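Local coordinates for monovalent Na+/H+ antiporter subunit D (Dietzia sp. DQ12-45-1b, PDB 7D3U), which forms, as subunit D of the Mrp complex, part of a multi-subunit bacterial sodium/proton antiporter embedded in the cell membrane, at residues 25-39 against 104-117. Residues are numbered along the deposited sequence; the frame is centred on the assembly and turned at random.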
loop_
_atom_site.group_PDB
_atom_site.type_symbol
_atom_site.label_atom_id
_atom_site.label_comp_id
_atom_site.label_asym_id
_atom_site.label_seq_id
_atom_site.Cartn_x
_atom_site.Cartn_y
_atom_site.Cartn_z
ATOM N N ALA A 25 -22.124 -1.026 19.720
ATOM C CA ALA A 25 -20.675 -1.166 19.664
ATOM C C ALA A 25 -20.062 -1.619 20.980
ATOM O O ALA A 25 -18.884 -1.988 20.999
ATOM C CB ALA A 25 -20.028 0.155 19.233
ATOM N N SER A 26 -20.825 -1.606 22.071
ATOM C CA SER A 26 -20.309 -2.024 23.367
ATOM C C SER A 26 -20.445 -3.519 23.607
ATOM O O SER A 26 -19.676 -4.077 24.399
ATOM C CB SER A 26 -21.023 -1.264 24.486
ATOM O OG SER A 26 -22.402 -1.588 24.510
ATOM N N ARG A 27 -21.399 -4.178 22.955
ATOM C CA ARG A 27 -21.562 -5.625 23.079
ATOM C C ARG A 27 -20.491 -6.278 22.222
ATOM O O ARG A 27 -20.693 -6.557 21.041
ATOM C CB ARG A 27 -22.960 -6.056 22.653
ATOM C CG ARG A 27 -24.069 -5.571 23.564
ATOM C CD ARG A 27 -25.419 -6.083 23.096
ATOM N NE ARG A 27 -26.507 -5.569 23.920
ATOM C CZ ARG A 27 -27.795 -5.767 23.663
ATOM N NH1 ARG A 27 -28.162 -6.471 22.600
ATOM N NH2 ARG A 27 -28.719 -5.260 24.468
ATOM N N THR A 28 -19.327 -6.522 22.824
ATOM C CA THR A 28 -18.197 -7.021 22.050
ATOM C C THR A 28 -18.438 -8.447 21.572
ATOM O O THR A 28 -18.043 -8.807 20.460
ATOM C CB THR A 28 -16.917 -6.940 22.877
ATOM O OG1 THR A 28 -17.073 -7.715 24.072
ATOM C CG2 THR A 28 -16.604 -5.500 23.244
ATOM N N ARG A 29 -19.094 -9.268 22.390
ATOM C CA ARG A 29 -19.361 -10.648 21.999
ATOM C C ARG A 29 -20.306 -10.705 20.805
ATOM O O ARG A 29 -20.067 -11.443 19.843
ATOM C CB ARG A 29 -19.938 -11.416 23.187
ATOM C CG ARG A 29 -20.032 -12.910 22.978
ATOM C CD ARG A 29 -20.316 -13.609 24.294
ATOM N NE ARG A 29 -20.737 -14.993 24.104
ATOM C CZ ARG A 29 -21.996 -15.363 23.900
ATOM N NH1 ARG A 29 -22.957 -14.451 23.852
ATOM N NH2 ARG A 29 -22.295 -16.644 23.737
ATOM N N LEU A 30 -21.380 -9.915 20.845
ATOM C CA LEU A 30 -22.350 -9.926 19.755
ATOM C C LEU A 30 -21.727 -9.425 18.459
ATOM O O LEU A 30 -21.958 -10.001 17.389
ATOM C CB LEU A 30 -23.568 -9.085 20.141
ATOM C CG LEU A 30 -24.792 -9.021 19.221
ATOM C CD1 LEU A 30 -24.635 -7.999 18.102
ATOM C CD2 LEU A 30 -25.091 -10.396 18.652
ATOM N N ILE A 31 -20.929 -8.359 18.531
ATOM C CA ILE A 31 -20.351 -7.824 17.305
ATOM C C ILE A 31 -19.259 -8.740 16.774
ATOM O O ILE A 31 -19.097 -8.870 15.558
ATOM C CB ILE A 31 -19.833 -6.391 17.515
ATOM C CG1 ILE A 31 -18.641 -6.368 18.466
ATOM C CG2 ILE A 31 -20.936 -5.520 18.042
ATOM C CD1 ILE A 31 -18.034 -4.997 18.638
ATOM N N LEU A 32 -18.509 -9.410 17.651
ATOM C CA LEU A 32 -17.509 -10.347 17.163
ATOM C C LEU A 32 -18.142 -11.620 16.623
ATOM O O LEU A 32 -17.514 -12.317 15.821
ATOM C CB LEU A 32 -16.508 -10.680 18.265
ATOM C CG LEU A 32 -15.485 -9.579 18.534
ATOM C CD1 LEU A 32 -14.486 -10.036 19.573
ATOM C CD2 LEU A 32 -14.781 -9.181 17.251
ATOM N N THR A 33 -19.364 -11.942 17.043
ATOM C CA THR A 33 -20.093 -13.027 16.398
ATOM C C THR A 33 -20.594 -12.599 15.024
ATOM O O THR A 33 -20.426 -13.322 14.036
ATOM C CB THR A 33 -21.257 -13.473 17.283
ATOM O OG1 THR A 33 -20.772 -14.344 18.311
ATOM C CG2 THR A 33 -22.300 -14.207 16.461
ATOM N N VAL A 34 -21.196 -11.410 14.943
ATOM C CA VAL A 34 -21.812 -10.966 13.696
ATOM C C VAL A 34 -20.754 -10.690 12.634
ATOM O O VAL A 34 -20.954 -10.989 11.451
ATOM C CB VAL A 34 -22.697 -9.733 13.957
ATOM C CG1 VAL A 34 -23.051 -9.035 12.656
ATOM C CG2 VAL A 34 -23.954 -10.139 14.700
ATOM N N LEU A 35 -19.610 -10.129 13.034
ATOM C CA LEU A 35 -18.546 -9.842 12.078
ATOM C C LEU A 35 -18.051 -11.115 11.412
ATOM O O LEU A 35 -17.905 -11.172 10.186
ATOM C CB LEU A 35 -17.396 -9.123 12.782
ATOM C CG LEU A 35 -16.030 -9.185 12.099
ATOM C CD1 LEU A 35 -16.006 -8.299 10.872
ATOM C CD2 LEU A 35 -14.925 -8.795 13.062
ATOM N N PHE A 36 -17.796 -12.154 12.206
ATOM C CA PHE A 36 -17.306 -13.397 11.624
ATOM C C PHE A 36 -18.400 -14.134 10.869
ATOM O O PHE A 36 -18.109 -14.789 9.865
ATOM C CB PHE A 36 -16.704 -14.288 12.703
ATOM C CG PHE A 36 -15.314 -13.901 13.080
ATOM C CD1 PHE A 36 -14.264 -14.129 12.214
ATOM C CD2 PHE A 36 -15.056 -13.295 14.291
ATOM C CE1 PHE A 36 -12.983 -13.767 12.553
ATOM C CE2 PHE A 36 -13.781 -12.934 14.633
ATOM C CZ PHE A 36 -12.741 -13.168 13.765
ATOM N N ALA A 37 -19.657 -14.020 11.302
ATOM C CA ALA A 37 -20.743 -14.593 10.517
ATOM C C ALA A 37 -20.815 -13.952 9.138
ATOM O O ALA A 37 -20.963 -14.649 8.127
ATOM C CB ALA A 37 -22.070 -14.432 11.255
ATOM N N VAL A 38 -20.677 -12.626 9.073
ATOM C CA VAL A 38 -20.770 -11.931 7.794
ATOM C C VAL A 38 -19.551 -12.230 6.930
ATOM O O VAL A 38 -19.675 -12.456 5.721
ATOM C CB VAL A 38 -20.953 -10.420 8.020
ATOM C CG1 VAL A 38 -20.443 -9.637 6.828
ATOM C CG2 VAL A 38 -22.411 -10.103 8.272
ATOM N N LEU A 39 -18.360 -12.257 7.528
ATOM C CA LEU A 39 -17.165 -12.575 6.752
ATOM C C LEU A 39 -17.214 -14.005 6.228
ATOM O O LEU A 39 -16.817 -14.272 5.086
ATOM C CB LEU A 39 -15.913 -12.347 7.596
ATOM C CG LEU A 39 -15.577 -10.884 7.887
ATOM C CD1 LEU A 39 -14.257 -10.769 8.624
ATOM C CD2 LEU A 39 -15.544 -10.075 6.604
ATOM N N ALA A 104 -9.733 -5.846 17.558
ATOM C CA ALA A 104 -11.091 -6.354 17.393
ATOM C C ALA A 104 -11.891 -6.268 18.681
ATOM O O ALA A 104 -13.087 -6.576 18.676
ATOM C CB ALA A 104 -11.131 -7.795 16.868
ATOM N N TYR A 105 -11.271 -5.861 19.786
ATOM C CA TYR A 105 -11.979 -5.481 20.992
ATOM C C TYR A 105 -12.009 -3.977 21.188
ATOM O O TYR A 105 -12.844 -3.484 21.950
ATOM C CB TYR A 105 -11.337 -6.137 22.221
ATOM C CG TYR A 105 -11.408 -7.645 22.219
ATOM C CD1 TYR A 105 -12.586 -8.303 22.545
ATOM C CD2 TYR A 105 -10.301 -8.411 21.893
ATOM C CE1 TYR A 105 -12.656 -9.680 22.547
ATOM C CE2 TYR A 105 -10.361 -9.789 21.890
ATOM C CZ TYR A 105 -11.542 -10.417 22.217
ATOM O OH TYR A 105 -11.608 -11.790 22.217
ATOM N N LYS A 106 -11.124 -3.245 20.518
ATOM C CA LYS A 106 -11.201 -1.797 20.501
ATOM C C LYS A 106 -12.487 -1.356 19.812
ATOM O O LYS A 106 -13.141 -2.124 19.104
ATOM C CB LYS A 106 -9.989 -1.205 19.785
ATOM C CG LYS A 106 -8.658 -1.721 20.299
ATOM C CD LYS A 106 -8.376 -1.221 21.701
ATOM C CE LYS A 106 -7.209 -1.959 22.323
ATOM N NZ LYS A 106 -7.654 -3.147 23.096
ATOM N N ARG A 107 -12.854 -0.101 20.036
ATOM C CA ARG A 107 -14.086 0.417 19.468
ATOM C C ARG A 107 -14.001 0.475 17.950
ATOM O O ARG A 107 -12.959 0.811 17.381
ATOM C CB ARG A 107 -14.386 1.803 20.030
ATOM C CG ARG A 107 -15.029 1.779 21.400
ATOM C CD ARG A 107 -16.486 1.381 21.312
ATOM N NE ARG A 107 -17.339 2.524 21.008
ATOM C CZ ARG A 107 -18.049 3.186 21.915
ATOM N NH1 ARG A 107 -18.011 2.816 23.187
ATOM N NH2 ARG A 107 -18.798 4.216 21.549
ATOM N N PHE A 108 -15.109 0.126 17.298
ATOM C CA PHE A 108 -15.291 0.315 15.860
ATOM C C PHE A 108 -14.301 -0.496 15.028
ATOM O O PHE A 108 -14.000 -0.133 13.892
ATOM C CB PHE A 108 -15.198 1.794 15.479
ATOM C CG PHE A 108 -16.045 2.694 16.327
ATOM C CD1 PHE A 108 -17.303 2.299 16.743
ATOM C CD2 PHE A 108 -15.578 3.935 16.714
ATOM C CE1 PHE A 108 -18.077 3.128 17.524
ATOM C CE2 PHE A 108 -16.349 4.765 17.493
ATOM C CZ PHE A 108 -17.598 4.361 17.900
ATOM N N TYR A 109 -13.774 -1.591 15.564
ATOM C CA TYR A 109 -12.948 -2.428 14.702
ATOM C C TYR A 109 -13.816 -3.335 13.831
ATOM O O TYR A 109 -13.567 -3.421 12.622
ATOM C CB TYR A 109 -11.939 -3.251 15.506
ATOM C CG TYR A 109 -10.966 -4.024 14.640
ATOM C CD1 TYR A 109 -11.272 -5.299 14.182
ATOM C CD2 TYR A 109 -9.745 -3.476 14.279
ATOM C CE1 TYR A 109 -10.388 -6.006 13.397
ATOM C CE2 TYR A 109 -8.856 -4.176 13.491
ATOM C CZ TYR A 109 -9.183 -5.439 13.054
ATOM O OH TYR A 109 -8.297 -6.137 12.268
ATOM N N PRO A 110 -14.814 -4.035 14.372
ATOM C CA PRO A 110 -15.688 -4.845 13.512
ATOM C C PRO A 110 -16.399 -4.014 12.456
ATOM O O PRO A 110 -16.498 -4.456 11.302
ATOM C CB PRO A 110 -16.677 -5.472 14.505
ATOM C CG PRO A 110 -15.897 -5.583 15.744
ATOM C CD PRO A 110 -15.066 -4.336 15.796
ATOM N N PRO A 111 -16.924 -2.821 12.782
ATOM C CA PRO A 111 -17.544 -2.023 11.711
ATOM C C PRO A 111 -16.571 -1.595 10.631
ATOM O O PRO A 111 -16.911 -1.652 9.444
ATOM C CB PRO A 111 -18.117 -0.815 12.460
ATOM C CG PRO A 111 -18.321 -1.288 13.826
ATOM C CD PRO A 111 -17.172 -2.196 14.093
ATOM N N LEU A 112 -15.362 -1.172 11.004
ATOM C CA LEU A 112 -14.431 -0.655 10.006
ATOM C C LEU A 112 -13.943 -1.758 9.077
ATOM O O LEU A 112 -13.755 -1.523 7.878
ATOM C CB LEU A 112 -13.255 0.036 10.692
ATOM C CG LEU A 112 -13.550 1.425 11.257
ATOM C CD1 LEU A 112 -12.300 2.025 11.869
ATOM C CD2 LEU A 112 -14.116 2.334 10.186
ATOM N N VAL A 113 -13.739 -2.966 9.602
ATOM C CA VAL A 113 -13.345 -4.080 8.746
ATOM C C VAL A 113 -14.449 -4.393 7.745
ATOM O O VAL A 113 -14.184 -4.653 6.565
ATOM C CB VAL A 113 -12.983 -5.310 9.598
ATOM C CG1 VAL A 113 -12.858 -6.541 8.727
ATOM C CG2 VAL A 113 -11.693 -5.063 10.339
ATOM N N LEU A 114 -15.705 -4.342 8.189
ATOM C CA LEU A 114 -16.813 -4.621 7.282
ATOM C C LEU A 114 -16.964 -3.520 6.242
ATOM O O LEU A 114 -17.308 -3.794 5.088
ATOM C CB LEU A 114 -18.105 -4.797 8.075
ATOM C CG LEU A 114 -18.210 -6.128 8.812
ATOM C CD1 LEU A 114 -19.573 -6.284 9.452
ATOM C CD2 LEU A 114 -17.925 -7.272 7.866
ATOM N N LEU A 115 -16.697 -2.270 6.622
ATOM C CA LEU A 115 -16.766 -1.182 5.654
ATOM C C LEU A 115 -15.643 -1.282 4.629
ATOM O O LEU A 115 -15.855 -1.021 3.439
ATOM C CB LEU A 115 -16.728 0.160 6.380
ATOM C CG LEU A 115 -18.043 0.547 7.056
ATOM C CD1 LEU A 115 -17.799 1.204 8.399
ATOM C CD2 LEU A 115 -18.840 1.468 6.159
ATOM N N VAL A 116 -14.445 -1.678 5.067
ATOM C CA VAL A 116 -13.351 -1.918 4.131
ATOM C C VAL A 116 -13.700 -3.061 3.188
ATOM O O VAL A 116 -13.422 -3.003 1.985
ATOM C CB VAL A 116 -12.045 -2.190 4.897
ATOM C CG1 VAL A 116 -10.936 -2.559 3.945
ATOM C CG2 VAL A 116 -11.642 -0.973 5.695
ATOM N N THR A 117 -14.321 -4.116 3.717
ATOM C CA THR A 117 -14.728 -5.238 2.878
ATOM C C THR A 117 -15.772 -4.809 1.855
ATOM O O THR A 117 -15.711 -5.216 0.689
ATOM C CB THR A 117 -15.255 -6.374 3.755
ATOM O OG1 THR A 117 -14.217 -6.820 4.636
ATOM C CG2 THR A 117 -15.725 -7.539 2.914
#
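A25 sets its methyl against both R107 and F108, with CB 3.9 Å from F108 CE1, where two near-parallel helices, predicted to span the membrane, begin in an antiporter subunit related to those of complex I. Helix 28-39 and helix 109-117 run in the same direction, their axes 9.9 Å apart at an angle of 17°, and apolar side chains meet between them. One turn into the first helix, I31 extends CD1 to within 3.6 Å of P110 CG, at the corner of the pyrrolidine ring. L32 packs on the loop that leads into helix 109-117. Its CD1 approaches Y105 CE1 while CD2 packs on the methyl of A104, and both branches lie near the A104 backbone O. An alanine in place of L32 would probably open a gap between helix 28-39 and the A104-Y105 backbone, leaving the Y105 ring without this apolar neighbour. With CG anti to the backbone N (chi1 159°), L35 straddles P110 and L114: CD2 lies 4.0 Å from P110 CB, and CD1 reaches L114 CD2. That same L114 methyl receives V38 CG1 at 3.6 Å and also meets L39 CD2, while T17 of helix 9-23 packs on L114 from outside the pair. At the far end, L39 CD2 borders the hydroxyl of T117, which is turned back on its own helix, OG1 donating to V113 O at 2.9 Å from the face opposite to that used by T117 N.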